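Local coordinates for chromosomal replication initiator protein DNAA (Helicobacter pylori, PDB 2WP0) that probably initiates and regulates chromosomal replication by binding the replication origin in its ATP form, here seen essentially as its N-terminal domain, at residues I44-A49 against R86-P91. Residues are numbered along the deposited sequence; the frame is centred on the assembly and turned at random.
Sequences IAFFYA and RIEVAP
Arg86 pairs with Phe46 where strand 84-89 runs parallel to strand 44-49, continuing a register that Ala45 already shares with Asp84; the two strands form a beta-alpha-beta unit whose connection contains helix 52-71. The unit lies in what is assigned as DnaA domain I, which probably serves in oligomerization and in binding regulators. The backbone of Arg86 is gripped on both sides of Phe46: its N donates to Ala45 O at 2.8 Å, and its O accepts from Phe47 N at 3.0 Å. With CG anti to the backbone N (chi1 -179°), the arginine sends the start of its side chain alongside the Phe46 ring, in the same direction as that ring. CB and CG carry the touch, chiefly at CE1, while the guanidinium and ring planes are 28° apart; Ile44 CG2 lies close to Arg86 CB from the strand's beginning.

Ile87 turns to the other face of the sheet, shared with Phe47 and Ala49. There its CB faces Phe47 CB at 4.2 Å and its CD1 lies close against the Ala49 methyl. Cys55 and Thr59 of helix 52-71 also touch this isoleucine, which thus joins the strand pair to the crossover helix. Glu88 resumes the backbone pairing around Tyr48, its N donating to Phe47 O at 2.8 Å and its O accepting from Ala49 N. The Glu88 and Phe46 side chains run at a slant to each other, carboxylate and ring planes 45° apart, with Glu88 OE1 3.5 Å from Phe46 CD1. Beyond, Val89 places CG1 beside Ala49 O and also meets Gln52 of the helix. As the chain leaves the strand, Tyr48 CD1 comes beside Ala90 CA (3.9 Å) and approaches Val89 O to 3.3 Å, while Glu88 O lies in the plane of the tyrosine ring, at its edge.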
ATOM      1  N   ILE D  44     -25.550  37.798 -14.024  1.00 61.40           N
ATOM      2  CA  ILE D  44     -24.291  37.056 -14.061  1.00 60.42           C
ATOM      3  C   ILE D  44     -23.144  37.932 -14.524  1.00 62.50           C
ATOM      4  O   ILE D  44     -23.336  38.862 -15.307  1.00 92.92           O
ATOM      5  CB  ILE D  44     -24.294  35.870 -15.052  1.00 57.27           C
ATOM      6  CG1 ILE D  44     -25.558  35.035 -14.973  1.00 55.19           C
ATOM      7  CG2 ILE D  44     -23.099  34.949 -14.796  1.00 56.19           C
ATOM      8  CD1 ILE D  44     -25.472  33.833 -15.864  1.00 52.46           C
ATOM      9  N   ALA D  45     -21.946  37.601 -14.052  1.00 43.64           N
ATOM     10  CA  ALA D  45     -20.704  38.130 -14.616  1.00 46.19           C
ATOM     11  C   ALA D  45     -19.887  36.991 -15.239  1.00 43.17           C
ATOM     12  O   ALA D  45     -19.726  35.926 -14.645  1.00 40.71           O
ATOM     13  CB  ALA D  45     -19.887  38.864 -13.554  1.00 50.53           C
ATOM     14  N   PHE D  46     -19.394  37.219 -16.447  1.00 79.10           N
ATOM     15  CA  PHE D  46     -18.556  36.235 -17.106  1.00 76.78           C
ATOM     16  C   PHE D  46     -17.107  36.703 -17.136  1.00 80.53           C
ATOM     17  O   PHE D  46     -16.822  37.853 -17.469  1.00 83.99           O
ATOM     18  CB  PHE D  46     -19.058  35.958 -18.528  1.00 74.33           C
ATOM     19  CG  PHE D  46     -20.207  34.999 -18.585  1.00 68.96           C
ATOM     20  CD1 PHE D  46     -19.987  33.633 -18.608  1.00 65.13           C
ATOM     21  CD2 PHE D  46     -21.509  35.460 -18.611  1.00 67.66           C
ATOM     22  CE1 PHE D  46     -21.050  32.744 -18.655  1.00 61.38           C
ATOM     23  CE2 PHE D  46     -22.574  34.575 -18.660  1.00 63.80           C
ATOM     24  CZ  PHE D  46     -22.345  33.218 -18.680  1.00 60.42           C
ATOM     25  N   PHE D  47     -16.200  35.809 -16.763  1.00 33.59           N
ATOM     26  CA  PHE D  47     -14.774  36.061 -16.876  1.00 36.56           C
ATOM     27  C   PHE D  47     -14.127  34.960 -17.695  1.00 34.82           C
ATOM     28  O   PHE D  47     -14.626  33.830 -17.762  1.00 30.70           O
ATOM     29  CB  PHE D  47     -14.102  36.121 -15.502  1.00 37.47           C
ATOM     30  CG  PHE D  47     -14.811  36.994 -14.539  1.00 34.27           C
ATOM     31  CD1 PHE D  47     -15.738  36.465 -13.663  1.00 38.97           C
ATOM     32  CD2 PHE D  47     -14.593  38.354 -14.532  1.00 35.00           C
ATOM     33  CE1 PHE D  47     -16.426  37.278 -12.776  1.00 35.92           C
ATOM     34  CE2 PHE D  47     -15.279  39.174 -13.654  1.00 36.49           C
ATOM     35  CZ  PHE D  47     -16.196  38.633 -12.770  1.00 36.77           C
ATOM     36  N   TYR D  48     -13.008  35.309 -18.314  1.00 44.78           N
ATOM     37  CA  TYR D  48     -12.175  34.341 -18.985  1.00 44.04           C
ATOM     38  C   TYR D  48     -10.947  34.051 -18.134  1.00 42.76           C
ATOM     39  O   TYR D  48     -10.403  34.935 -17.482  1.00 43.74           O
ATOM     40  CB  TYR D  48     -11.754  34.861 -20.354  1.00 45.14           C
ATOM     41  CG  TYR D  48     -12.816  34.729 -21.416  1.00 43.52           C
ATOM     42  CD1 TYR D  48     -13.402  33.496 -21.696  1.00 40.02           C
ATOM     43  CD2 TYR D  48     -13.221  35.830 -22.161  1.00 45.58           C
ATOM     44  CE1 TYR D  48     -14.371  33.361 -22.687  1.00 37.75           C
ATOM     45  CE2 TYR D  48     -14.188  35.711 -23.159  1.00 44.18           C
ATOM     46  CZ  TYR D  48     -14.760  34.471 -23.417  1.00 39.73           C
ATOM     47  OH  TYR D  48     -15.713  34.352 -24.409  1.00 39.15           O
ATOM     48  N   ALA D  49     -10.540  32.792 -18.115  1.00 36.55           N
ATOM     49  CA  ALA D  49      -9.242  32.405 -17.593  1.00 34.62           C
ATOM     50  C   ALA D  49      -8.476  31.759 -18.741  1.00 31.26           C
ATOM     51  O   ALA D  49      -9.060  31.099 -19.601  1.00 31.00           O
ATOM     52  CB  ALA D  49      -9.396  31.447 -16.430  1.00 33.77           C
ATOM     53  N   ARG D  86     -19.534  33.304 -13.582  1.00 84.77           N
ATOM     54  CA  ARG D  86     -19.188  32.188 -14.439  1.00 81.43           C
ATOM     55  C   ARG D  86     -17.873  32.508 -15.110  1.00 83.63           C
ATOM     56  O   ARG D  86     -17.792  33.437 -15.903  1.00 86.03           O
ATOM     57  CB  ARG D  86     -20.262  31.969 -15.500  1.00 79.21           C
ATOM     58  CG  ARG D  86     -19.977  30.786 -16.433  1.00 75.79           C
ATOM     59  CD  ARG D  86     -20.748  29.537 -15.973  1.00 74.20           C
ATOM     60  NE  ARG D  86     -22.174  29.792 -15.814  1.00 73.75           N
ATOM     61  CZ  ARG D  86     -23.048  28.945 -15.265  1.00 72.59           C
ATOM     62  NH1 ARG D  86     -22.643  27.759 -14.820  1.00 72.03           N
ATOM     63  NH2 ARG D  86     -24.341  29.285 -15.150  1.00 71.50           N
ATOM     64  N   ILE D  87     -16.835  31.755 -14.776  1.00 45.36           N
ATOM     65  CA  ILE D  87     -15.558  31.904 -15.467  1.00 47.12           C
ATOM     66  C   ILE D  87     -15.300  30.762 -16.465  1.00 44.03           C
ATOM     67  O   ILE D  87     -15.732  29.625 -16.245  1.00 40.53           O
ATOM     68  CB  ILE D  87     -14.394  32.073 -14.490  1.00 50.13           C
ATOM     69  CG1 ILE D  87     -13.206  31.254 -14.969  1.00 49.57           C
ATOM     70  CG2 ILE D  87     -14.798  31.671 -13.089  1.00 48.78           C
ATOM     71  CD1 ILE D  87     -11.917  31.759 -14.445  1.00 52.42           C
ATOM     72  N   GLU D  88     -14.621  31.081 -17.565  1.00 54.22           N
ATOM     73  CA  GLU D  88     -14.426  30.131 -18.651  1.00 51.84           C
ATOM     74  C   GLU D  88     -13.014  30.190 -19.195  1.00 54.25           C
ATOM     75  O   GLU D  88     -12.232  31.032 -18.787  1.00 56.68           O
ATOM     76  CB  GLU D  88     -15.376  30.456 -19.791  1.00 50.79           C
ATOM     77  CG  GLU D  88     -16.815  30.055 -19.569  1.00 46.55           C
ATOM     78  CD  GLU D  88     -17.742  30.695 -20.595  1.00 46.22           C
ATOM     79  OE1 GLU D  88     -17.745  31.942 -20.693  1.00 48.81           O
ATOM     80  OE2 GLU D  88     -18.463  29.964 -21.310  1.00 43.31           O
ATOM     81  N   VAL D  89     -12.697  29.297 -20.131  1.00 40.64           N
ATOM     82  CA  VAL D  89     -11.433  29.370 -20.879  1.00 41.69           C
ATOM     83  C   VAL D  89     -11.636  30.200 -22.158  1.00 44.32           C
ATOM     84  O   VAL D  89     -12.771  30.384 -22.608  1.00 44.11           O
ATOM     85  CB  VAL D  89     -10.856  27.956 -21.207  1.00 38.68           C
ATOM     86  CG1 VAL D  89      -9.404  28.050 -21.661  1.00 38.83           C
ATOM     87  CG2 VAL D  89     -10.953  27.047 -20.002  1.00 36.01           C
ATOM     88  N   ALA D  90     -10.541  30.665 -22.759  1.00 51.45           N
ATOM     89  CA  ALA D  90     -10.601  31.749 -23.746  1.00 54.59           C
ATOM     90  C   ALA D  90     -11.081  31.452 -25.192  1.00 54.79           C
ATOM     91  O   ALA D  90     -12.102  31.984 -25.621  1.00 55.51           O
ATOM     92  CB  ALA D  90      -9.289  32.519 -23.741  1.00 55.45           C
ATOM     93  N   PRO D  91     -10.328  30.661 -25.971  1.00 90.30           N
ATOM     94  CA  PRO D  91     -10.880  30.431 -27.311  1.00 90.24           C
ATOM     95  C   PRO D  91     -11.382  29.006 -27.499  1.00 88.38           C
ATOM     96  O   PRO D  91     -10.743  28.267 -28.249  1.00146.24           O
ATOM     97  CB  PRO D  91      -9.670  30.659 -28.231  1.00 91.52           C
ATOM     98  CG  PRO D  91      -8.471  30.885 -27.300  1.00 92.05           C
ATOM     99  CD  PRO D  91      -8.887  30.386 -25.948  1.00 90.71           C
TER